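Long-range contacts in ferulic acid esterase, AmCE1/Fae1A (Anaeromyces mucronatus, PDB 5CXX), which binds ferulic acid and, as a CE1-family ferulic acid esterase with an alpha/beta-hydrolase fold, probably hydrolyses feruloyl esters: residues 41-46 / 67-72; 21-26 / 78-83; 204-209 / 239-244. All coordinates share one frame; numbering follows the deposited sequence. Where two conformers were deposited one is given.

Interaction 1 of 3, residues 41-46 / 67-72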
loop_
_atom_site.group_PDB
_atom_site.type_symbol
_atom_site.label_atom_id
_atom_site.label_comp_id
_atom_site.label_asym_id
_atom_site.label_seq_id
_atom_site.Cartn_x
_atom_site.Cartn_y
_atom_site.Cartn_z
ATOM N N LYS A 41 -0.248 17.198 -0.560
ATOM C CA LYS A 41 -1.462 16.770 -1.274
ATOM C C LYS A 41 -1.685 15.279 -1.120
ATOM O O LYS A 41 -0.723 14.507 -1.002
ATOM C CB LYS A 41 -1.344 17.079 -2.761
ATOM C CG LYS A 41 -1.362 18.697 -3.025
ATOM C CD LYS A 41 -1.344 19.071 -4.497
ATOM C CE LYS A 41 -1.671 20.558 -4.709
ATOM N NZ LYS A 41 -1.140 21.367 -3.597
ATOM N N MET A 42 -2.966 14.891 -1.126
ATOM C CA MET A 42 -3.318 13.455 -1.205
ATOM C C MET A 42 -4.633 13.378 -1.998
ATOM O O MET A 42 -5.417 14.332 -1.990
ATOM C CB MET A 42 -3.528 12.776 0.186
ATOM C CG MET A 42 -4.581 13.502 1.043
ATOM S SD MET A 42 -4.441 12.690 2.670
ATOM C CE MET A 42 -5.605 13.699 3.647
ATOM N N ASN A 43 -4.885 12.233 -2.662
ATOM C CA ASN A 43 -6.221 12.010 -3.208
ATOM C C ASN A 43 -7.056 11.255 -2.215
ATOM O O ASN A 43 -6.623 10.245 -1.629
ATOM C CB ASN A 43 -6.155 11.215 -4.491
ATOM C CG ASN A 43 -5.612 12.058 -5.633
ATOM O OD1 ASN A 43 -6.173 13.105 -5.953
ATOM N ND2 ASN A 43 -4.496 11.630 -6.227
ATOM N N VAL A 44 -8.278 11.733 -2.059
ATOM C CA VAL A 44 -9.286 10.995 -1.318
ATOM C C VAL A 44 -10.363 10.523 -2.296
ATOM O O VAL A 44 -10.959 11.335 -3.006
ATOM C CB VAL A 44 -9.895 11.859 -0.197
ATOM C CG1 VAL A 44 -11.021 11.092 0.546
ATOM C CG2 VAL A 44 -8.790 12.237 0.804
ATOM N N ILE A 45 -10.634 9.225 -2.258
ATOM C CA ILE A 45 -11.617 8.601 -3.155
ATOM C C ILE A 45 -12.749 8.047 -2.277
ATOM O O ILE A 45 -12.593 6.989 -1.639
ATOM C CB ILE A 45 -10.935 7.519 -3.978
ATOM C CG1 ILE A 45 -9.763 8.093 -4.811
ATOM C CG2 ILE A 45 -12.006 6.783 -4.851
ATOM C CD1 ILE A 45 -8.695 6.951 -5.132
ATOM N N LEU A 46 -13.842 8.792 -2.201
ATOM C CA LEU A 46 -15.007 8.345 -1.425
ATOM C C LEU A 46 -15.794 7.310 -2.198
ATOM O O LEU A 46 -15.838 7.365 -3.408
ATOM C CB LEU A 46 -15.886 9.545 -1.092
ATOM C CG LEU A 46 -15.155 10.593 -0.230
ATOM C CD1 LEU A 46 -16.025 11.858 -0.058
ATOM C CD2 LEU A 46 -14.621 10.048 1.162
ATOM N N SER A 67 7.455 8.743 -7.823
ATOM C CA SER A 67 6.019 8.939 -8.174
ATOM C C SER A 67 5.385 9.925 -7.216
ATOM O O SER A 67 6.107 10.490 -6.363
ATOM C CB SER A 67 5.281 7.589 -8.141
ATOM O OG SER A 67 5.840 6.854 -9.228
ATOM N N TYR A 68 4.056 10.114 -7.336
ATOM C CA TYR A 68 3.362 11.092 -6.476
ATOM C C TYR A 68 1.902 10.672 -6.360
ATOM O O TYR A 68 1.560 9.595 -6.815
ATOM C CB TYR A 68 3.518 12.537 -7.026
ATOM C CG TYR A 68 2.881 12.757 -8.391
ATOM C CD1 TYR A 68 3.456 12.197 -9.532
ATOM C CD2 TYR A 68 1.679 13.510 -8.518
ATOM C CE1 TYR A 68 2.849 12.363 -10.786
ATOM C CE2 TYR A 68 1.071 13.700 -9.778
ATOM C CZ TYR A 68 1.671 13.124 -10.893
ATOM O OH TYR A 68 1.121 13.264 -12.159
ATOM N N GLU A 69 1.090 11.530 -5.775
ATOM C CA GLU A 69 -0.231 11.067 -5.311
ATOM C C GLU A 69 -1.165 10.682 -6.453
ATOM O O GLU A 69 -2.098 9.918 -6.223
ATOM C CB GLU A 69 -0.871 12.117 -4.386
ATOM C CG GLU A 69 -1.355 13.425 -5.105
ATOM C CD GLU A 69 -0.205 14.408 -5.435
ATOM O OE1 GLU A 69 0.965 14.219 -4.990
ATOM O OE2 GLU A 69 -0.502 15.410 -6.150
ATOM N N ASP A 70 -0.911 11.134 -7.703
ATOM C CA ASP A 70 -1.778 10.684 -8.792
ATOM C C ASP A 70 -1.316 9.398 -9.469
ATOM O O ASP A 70 -2.012 8.876 -10.374
ATOM C CB ASP A 70 -1.935 11.786 -9.886
ATOM C CG ASP A 70 -2.595 13.019 -9.384
ATOM O OD1 ASP A 70 -3.269 13.011 -8.347
ATOM O OD2 ASP A 70 -2.502 14.071 -10.103
ATOM N N SER A 71 -0.111 8.903 -9.101
ATOM C CA SER A 71 0.481 7.866 -9.897
ATOM C C SER A 71 -0.312 6.547 -9.881
ATOM O O SER A 71 -0.374 5.886 -10.922
ATOM C CB SER A 71 1.929 7.601 -9.377
ATOM O OG SER A 71 2.676 8.794 -9.597
ATOM N N MET A 72 -0.967 6.224 -8.766
ATOM C CA MET A 72 -1.724 4.961 -8.768
ATOM C C MET A 72 -3.059 5.091 -9.526
ATOM O O MET A 72 -3.753 4.094 -9.677
ATOM C CB MET A 72 -1.939 4.466 -7.315
ATOM C CG MET A 72 -0.584 4.153 -6.599
ATOM S SD MET A 72 0.628 3.211 -7.538
ATOM C CE MET A 72 -0.162 1.648 -7.631
#
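Asn43 reaches from its strand to the turn at Glu69 and Asp70 and meets both residues with one atom. Its ND2 lies 2.8 Å from Asp70 OD1 in a nearly straight hydrogen bond, with an angle of 175° at the hydrogen. The carboxylate oxygen lies in the plane of the amide, the donor meets OD1 close to the line of its C-O bond, and amide and carboxylate are nearly coplanar. A second, weak bond runs from ND2 to the backbone oxygen Glu69 O, 2.9 Å away and noticeably bent. An amide suits this place because its NH2 offers two hydrogens, and two acceptors hold it against rotation about chi2. Asn43 CG stands opposite its own carbonyl carbon (chi1 -73°), which sends the amide out toward the turn.

The turn is a type I beta turn from Tyr68 to Ser71, closed by Ser71 N to Tyr68 O and braced by Tyr68 N bonding to Ser71 OG. Glu69 takes the uncommon chi1 near +71°, with CG between backbone N and carbonyl carbon, and then bends at chi2. Its CB packs 4.2 Å from Met42 CA, while the carboxylate lies along the Lys41 side chain, OE2 3.9 Å from Lys41 CB. An alanine in place of Asn43 would probably leave Glu69 O and Asp70 OD1 without this shared donor and the turn less firmly tied to the strand.

Lys41 NZ leads away from Glu69 to a weak hydrogen bond with Thr30 OG1; the salt-bridge partner of Glu69 OE2 is Lys28, which also pairs with Asp70 OD2. Strand 38-45 lies between strands 26-33 and 95-99 in the main sheet of the alpha/beta-hydrolase fold. Met42 and Val44 pack on helix 125-140, while Asn43 holds the loop between strand 58-62 and helix 77-87.

Interaction 2 of 3, residues 21-26 / 78-83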
loop_
_atom_site.group_PDB
_atom_site.type_symbol
_atom_site.label_atom_id
_atom_site.label_comp_id
_atom_site.label_asym_id
_atom_site.label_seq_id
_atom_site.Cartn_x
_atom_site.Cartn_y
_atom_site.Cartn_z
ATOM N N VAL A 21 -21.673 0.680 -14.968
ATOM C CA VAL A 21 -21.342 0.620 -13.541
ATOM C C VAL A 21 -20.773 1.972 -13.133
ATOM O O VAL A 21 -19.908 2.505 -13.858
ATOM C CB VAL A 21 -20.305 -0.507 -13.246
ATOM C CG1 VAL A 21 -19.876 -0.502 -11.766
ATOM C CG2 VAL A 21 -20.870 -1.845 -13.689
ATOM N N GLU A 22 -21.234 2.538 -12.018
ATOM C CA GLU A 22 -20.628 3.781 -11.488
ATOM C C GLU A 22 -19.353 3.518 -10.729
ATOM O O GLU A 22 -19.305 2.588 -9.900
ATOM C CB GLU A 22 -21.604 4.498 -10.548
ATOM C CG GLU A 22 -22.821 4.983 -11.236
ATOM C CD GLU A 22 -23.524 6.054 -10.429
ATOM O OE1 GLU A 22 -23.759 5.838 -9.217
ATOM O OE2 GLU A 22 -23.827 7.118 -11.018
ATOM N N TYR A 23 -18.343 4.343 -10.978
ATOM C CA TYR A 23 -17.079 4.257 -10.229
ATOM C C TYR A 23 -16.849 5.505 -9.400
ATOM O O TYR A 23 -17.318 6.585 -9.750
ATOM C CB TYR A 23 -15.875 4.005 -11.204
ATOM C CG TYR A 23 -16.036 2.619 -11.780
ATOM C CD1 TYR A 23 -15.509 1.486 -11.104
ATOM C CD2 TYR A 23 -16.762 2.428 -12.954
ATOM C CE1 TYR A 23 -15.732 0.161 -11.596
ATOM C CE2 TYR A 23 -17.007 1.143 -13.454
ATOM C CZ TYR A 23 -16.490 0.017 -12.785
ATOM O OH TYR A 23 -16.776 -1.223 -13.319
ATOM N N PRO A 24 -16.073 5.381 -8.307
ATOM C CA PRO A 24 -15.780 6.568 -7.510
ATOM C C PRO A 24 -14.781 7.444 -8.223
ATOM O O PRO A 24 -14.148 7.010 -9.190
ATOM C CB PRO A 24 -15.122 6.047 -6.251
ATOM C CG PRO A 24 -14.665 4.685 -6.611
ATOM C CD PRO A 24 -15.496 4.149 -7.740
ATOM N N THR A 25 -14.716 8.681 -7.777
ATOM C CA THR A 25 -13.750 9.620 -8.347
ATOM C C THR A 25 -12.820 10.139 -7.267
ATOM O O THR A 25 -13.147 10.188 -6.077
ATOM C CB THR A 25 -14.447 10.816 -9.009
ATOM O OG1 THR A 25 -15.170 11.520 -8.005
ATOM C CG2 THR A 25 -15.435 10.359 -10.046
ATOM N N ALA A 26 -11.608 10.492 -7.680
ATOM C CA ALA A 26 -10.644 11.052 -6.754
ATOM C C ALA A 26 -10.817 12.562 -6.640
ATOM O O ALA A 26 -11.113 13.264 -7.627
ATOM C CB ALA A 26 -9.185 10.794 -7.273
ATOM N N THR A 78 -6.979 0.718 -9.884
ATOM C CA THR A 78 -7.144 1.206 -8.510
ATOM C C THR A 78 -8.600 1.538 -8.238
ATOM O O THR A 78 -9.166 1.188 -7.176
ATOM C CB THR A 78 -6.242 2.447 -8.294
ATOM O OG1 THR A 78 -4.877 2.015 -8.474
ATOM C CG2 THR A 78 -6.391 3.093 -6.883
ATOM N N LEU A 79 -9.195 2.297 -9.161
ATOM C CA LEU A 79 -10.620 2.646 -9.016
ATOM C C LEU A 79 -11.547 1.500 -9.369
ATOM O O LEU A 79 -12.666 1.450 -8.835
ATOM C CB LEU A 79 -10.977 3.844 -9.934
ATOM C CG LEU A 79 -10.267 5.147 -9.604
ATOM C CD1 LEU A 79 -10.584 6.200 -10.706
ATOM C CD2 LEU A 79 -10.673 5.658 -8.199
ATOM N N ALA A 80 -11.157 0.611 -10.278
ATOM C CA ALA A 80 -12.146 -0.388 -10.749
ATOM C C ALA A 80 -12.251 -1.596 -9.828
ATOM O O ALA A 80 -13.348 -2.127 -9.638
ATOM C CB ALA A 80 -11.809 -0.870 -12.166
ATOM N N ILE A 81 -11.130 -2.057 -9.294
ATOM C CA ILE A 81 -11.145 -3.329 -8.558
ATOM C C ILE A 81 -12.070 -3.344 -7.327
ATOM O O ILE A 81 -12.888 -4.285 -7.189
ATOM C CB ILE A 81 -9.682 -3.713 -8.157
ATOM C CG1 ILE A 81 -8.982 -4.343 -9.387
ATOM C CG2 ILE A 81 -9.674 -4.697 -6.942
ATOM C CD1 ILE A 81 -7.436 -4.573 -9.177
ATOM N N PRO A 82 -12.003 -2.309 -6.459
ATOM C CA PRO A 82 -12.881 -2.444 -5.264
ATOM C C PRO A 82 -14.358 -2.358 -5.623
ATOM O O PRO A 82 -15.156 -3.112 -5.037
ATOM C CB PRO A 82 -12.462 -1.261 -4.367
ATOM C CG PRO A 82 -11.012 -0.954 -4.814
ATOM C CD PRO A 82 -11.017 -1.191 -6.341
ATOM N N THR A 83 -14.734 -1.526 -6.598
ATOM C CA THR A 83 -16.144 -1.476 -7.052
ATOM C C THR A 83 -16.588 -2.769 -7.712
ATOM O O THR A 83 -17.666 -3.282 -7.459
ATOM C CB THR A 83 -16.323 -0.266 -8.016
ATOM O OG1 THR A 83 -16.241 0.903 -7.214
ATOM C CG2 THR A 83 -17.696 -0.313 -8.750
#
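Thr83 fits its methyl group among three consecutive residues of the 21-26 segment. Its CG2 lies 3.7 Å from Val21 CG1, 3.5 Å from Glu22 O and 3.5 Å from Tyr23 CE1. With CG2 anti to the backbone N, the methyl takes the branch that faces Val21 and Tyr23, while OG1 is turned to Pro24 and comes 3.4 Å from its CD. A beta-branched residue suits the spot, since each branch finds its own neighbour.

One helical turn earlier, the backbone oxygen Leu79 O sits at the edge of the Tyr23 ring, near its plane and 3.6 Å from CD1. Ala80 is small enough to let the same ring approach, its CB 4.1 Å from Tyr23 CE1. Leu79 reaches toward Pro24, and its CD2 comes 3.9 Å from Pro24 O.

Further out, the phenol is fixed by its hydroxyl: Tyr23 OH is hydrogen-bonded to Asn84 OD1 and to Gln18 N, so the ring is held at its far end too. Pro24 and Leu79 both rest on Ile45 of strand 38-45. Ile81 and Pro82 pack on helix 255-266; helix 77-87 is kinked at Pro82, whose nitrogen has no hydrogen to give to the preceding turn.

The loop leading into strand 26-33 thus packs on helix 77-87 through methyls, rings and carbonyls without hydrogen bonds between the segments. Its fit depends mainly on shape, and the hydroxyl bonds of Tyr23 go to residues beyond both segments.

Interaction 3 of 3, residues 204-209 / 239-244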
loop_
_atom_site.group_PDB
_atom_site.type_symbol
_atom_site.label_atom_id
_atom_site.label_comp_id
_atom_site.label_asym_id
_atom_site.label_seq_id
_atom_site.Cartn_x
_atom_site.Cartn_y
_atom_site.Cartn_z
ATOM N N GLU A 204 14.113 -8.718 13.500
ATOM C CA GLU A 204 13.178 -7.682 13.951
ATOM C C GLU A 204 11.993 -7.525 13.019
ATOM O O GLU A 204 11.069 -6.747 13.342
ATOM C CB GLU A 204 13.888 -6.339 14.078
ATOM C CG GLU A 204 14.786 -6.320 15.315
ATOM C CD GLU A 204 15.910 -5.258 15.250
ATOM O OE1 GLU A 204 15.954 -4.436 14.296
ATOM O OE2 GLU A 204 16.742 -5.305 16.162
ATOM N N PHE A 205 11.995 -8.230 11.878
ATOM C CA PHE A 205 10.913 -8.031 10.873
ATOM C C PHE A 205 9.751 -8.945 11.296
ATOM O O PHE A 205 9.599 -10.082 10.805
ATOM C CB PHE A 205 11.442 -8.352 9.485
ATOM C CG PHE A 205 10.520 -7.963 8.353
ATOM C CD1 PHE A 205 9.369 -7.219 8.561
ATOM C CD2 PHE A 205 10.880 -8.330 7.074
ATOM C CE1 PHE A 205 8.572 -6.857 7.440
ATOM C CE2 PHE A 205 10.100 -7.967 5.956
ATOM C CZ PHE A 205 8.921 -7.245 6.171
ATOM N N ARG A 206 8.983 -8.479 12.273
ATOM C CA ARG A 206 7.914 -9.260 12.921
ATOM C C ARG A 206 7.029 -8.261 13.700
ATOM O O ARG A 206 7.405 -7.088 13.893
ATOM C CB ARG A 206 8.492 -10.347 13.848
ATOM C CG ARG A 206 9.321 -9.760 14.994
ATOM C CD ARG A 206 9.718 -10.798 16.021
ATOM N NE ARG A 206 10.531 -11.858 15.479
ATOM C CZ ARG A 206 10.147 -13.146 15.452
ATOM N NH1 ARG A 206 8.918 -13.492 15.862
ATOM N NH2 ARG A 206 10.969 -14.065 14.986
ATOM N N ALA A 207 5.882 -8.718 14.157
ATOM C CA ALA A 207 4.944 -7.870 14.894
ATOM C C ALA A 207 4.534 -8.606 16.121
ATOM O O ALA A 207 4.395 -9.828 16.074
ATOM C CB ALA A 207 3.748 -7.623 14.047
ATOM N N GLU A 208 4.287 -7.883 17.197
ATOM C CA GLU A 208 3.730 -8.543 18.349
ATOM C C GLU A 208 2.284 -8.913 18.008
ATOM O O GLU A 208 2.053 -10.132 17.893
ATOM C CB GLU A 208 3.853 -7.670 19.586
ATOM C CG GLU A 208 3.918 -8.474 20.829
ATOM C CD GLU A 208 4.328 -7.645 22.006
ATOM O OE1 GLU A 208 4.915 -6.551 21.806
ATOM O OE2 GLU A 208 4.066 -8.027 23.135
ATOM N N ILE A 209 1.353 -7.946 17.801
ATOM C CA ILE A 209 -0.023 -8.278 17.318
ATOM C C ILE A 209 0.006 -8.515 15.814
ATOM O O ILE A 209 0.497 -7.655 15.065
ATOM C CB ILE A 209 -1.126 -7.219 17.731
ATOM C CG1 ILE A 209 -2.523 -7.638 17.172
ATOM C CG2 ILE A 209 -0.770 -5.792 17.325
ATOM C CD1 ILE A 209 -3.731 -6.827 17.910
ATOM N N ASN A 239 10.339 -16.128 10.549
ATOM C CA ASN A 239 9.942 -15.459 11.778
ATOM C C ASN A 239 8.564 -15.827 12.222
ATOM O O ASN A 239 8.052 -15.217 13.128
ATOM C CB ASN A 239 10.030 -13.956 11.607
ATOM C CG ASN A 239 11.460 -13.458 11.519
ATOM O OD1 ASN A 239 12.427 -14.184 11.769
ATOM N ND2 ASN A 239 11.598 -12.179 11.177
ATOM N N ASN A 240 7.966 -16.841 11.584
ATOM C CA ASN A 240 6.634 -17.304 11.961
ATOM C C ASN A 240 5.550 -16.255 11.848
ATOM O O ASN A 240 4.629 -16.200 12.699
ATOM C CB ASN A 240 6.657 -17.873 13.395
ATOM C CG ASN A 240 7.562 -19.034 13.529
ATOM O OD1 ASN A 240 8.703 -18.922 14.043
ATOM N ND2 ASN A 240 7.096 -20.163 13.053
ATOM N N GLN A 241 5.656 -15.403 10.829
ATOM C CA GLN A 241 4.683 -14.324 10.608
ATOM C C GLN A 241 3.759 -14.811 9.501
ATOM O O GLN A 241 4.232 -14.973 8.364
ATOM C CB GLN A 241 5.393 -12.998 10.173
ATOM C CG GLN A 241 6.470 -12.569 11.212
ATOM C CD GLN A 241 5.849 -12.227 12.549
ATOM O OE1 GLN A 241 5.161 -11.180 12.664
ATOM N NE2 GLN A 241 6.015 -13.105 13.543
ATOM N N GLU A 242 2.490 -15.052 9.804
ATOM C CA GLU A 242 1.544 -15.573 8.798
ATOM C C GLU A 242 1.317 -14.523 7.714
ATOM O O GLU A 242 1.140 -13.331 8.018
ATOM C CB GLU A 242 0.197 -15.912 9.419
ATOM C CG GLU A 242 -0.235 -14.900 10.476
ATOM C CD GLU A 242 -1.261 -15.456 11.493
ATOM O OE1 GLU A 242 -1.364 -16.702 11.619
ATOM O OE2 GLU A 242 -1.933 -14.643 12.185
ATOM N N HIS A 243 1.354 -14.969 6.454
ATOM C CA HIS A 243 1.183 -14.061 5.329
ATOM C C HIS A 243 0.951 -14.855 4.071
ATOM O O HIS A 243 1.082 -16.119 4.030
ATOM C CB HIS A 243 2.422 -13.153 5.150
ATOM C CG HIS A 243 3.632 -13.928 4.702
ATOM N ND1 HIS A 243 4.288 -14.809 5.548
ATOM C CD2 HIS A 243 4.193 -14.069 3.480
ATOM C CE1 HIS A 243 5.256 -15.410 4.865
ATOM N NE2 HIS A 243 5.194 -15.011 3.607
ATOM N N ILE A 244 0.527 -14.151 3.044
ATOM C CA ILE A 244 0.305 -14.723 1.749
ATOM C C ILE A 244 1.398 -14.260 0.812
ATOM O O ILE A 244 1.701 -13.046 0.806
ATOM C CB ILE A 244 -1.033 -14.180 1.191
ATOM C CG1 ILE A 244 -2.195 -14.694 2.073
ATOM C CG2 ILE A 244 -1.226 -14.512 -0.308
ATOM C CD1 ILE A 244 -3.518 -13.818 1.874
HETATM O O HOH W 1 6.272 -12.135 16.272
#
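Arg206 places CG between its backbone N and carbonyl carbon (chi1 62°) and bends at chi3 (61°), which brings its guanidinium to Asn239, whose CB lies over one face. Gln241 bends at chi2 and brings its amide against Arg206 CB, with CD 3.5 Å away. The setting is an inverse gamma turn centred on Phe205, laid against the Schellman motif that ends helix 228-238, with Asn240 at positive phi as its C-prime residue.

Two side-chain amides bond the backbone of the turn and of the residue after it. Asn239 ND2 gives a hydrogen bond to Phe205 O at 2.9 Å, the donor standing 50° out of the carbonyl plane, and also bonds Glu202 O. Gln241 OE1 accepts from Ala207 N at 3.0 Å and from Gln210 NE2. An amide carries both donor and acceptor, which lets Gln241 also donate from NE2 to Asn239 O.

Arg206 NE bonds Asp203 O, and the Phe205 ring leads away from 239-244 to meet Tyr167 of helix 157-168 edge-to-face. A single water completes the join: it accepts from Arg206 NH1 and from Gln241 NE2 and donates to Ala207 O, 3.0 Å away.

Overall arrangement
Interactions 1 and 2 adjoin each other, with interaction 1 nested along the chain inside the loop that interaction 2 closes. Both tie the edge region of the main sheet to the segment around helix 77-87: they touch where Leu46 O packs on Pro24 CB, and Met72 O probably bonds Thr78 OG1. Interaction 3 lies on the opposite side of the chain's centre, its centre about 29 Å from that of interaction 1 and 32 Å from that of interaction 2, beside the other edge strand, 244-248. Interactions 1 and 3 are mostly buried and use side-chain amides, the first chiefly on a carboxylate, the other on loop backbone with a water's help. Interaction 2, only partly buried, relies on close fit of methyls, rings and backbone oxygens.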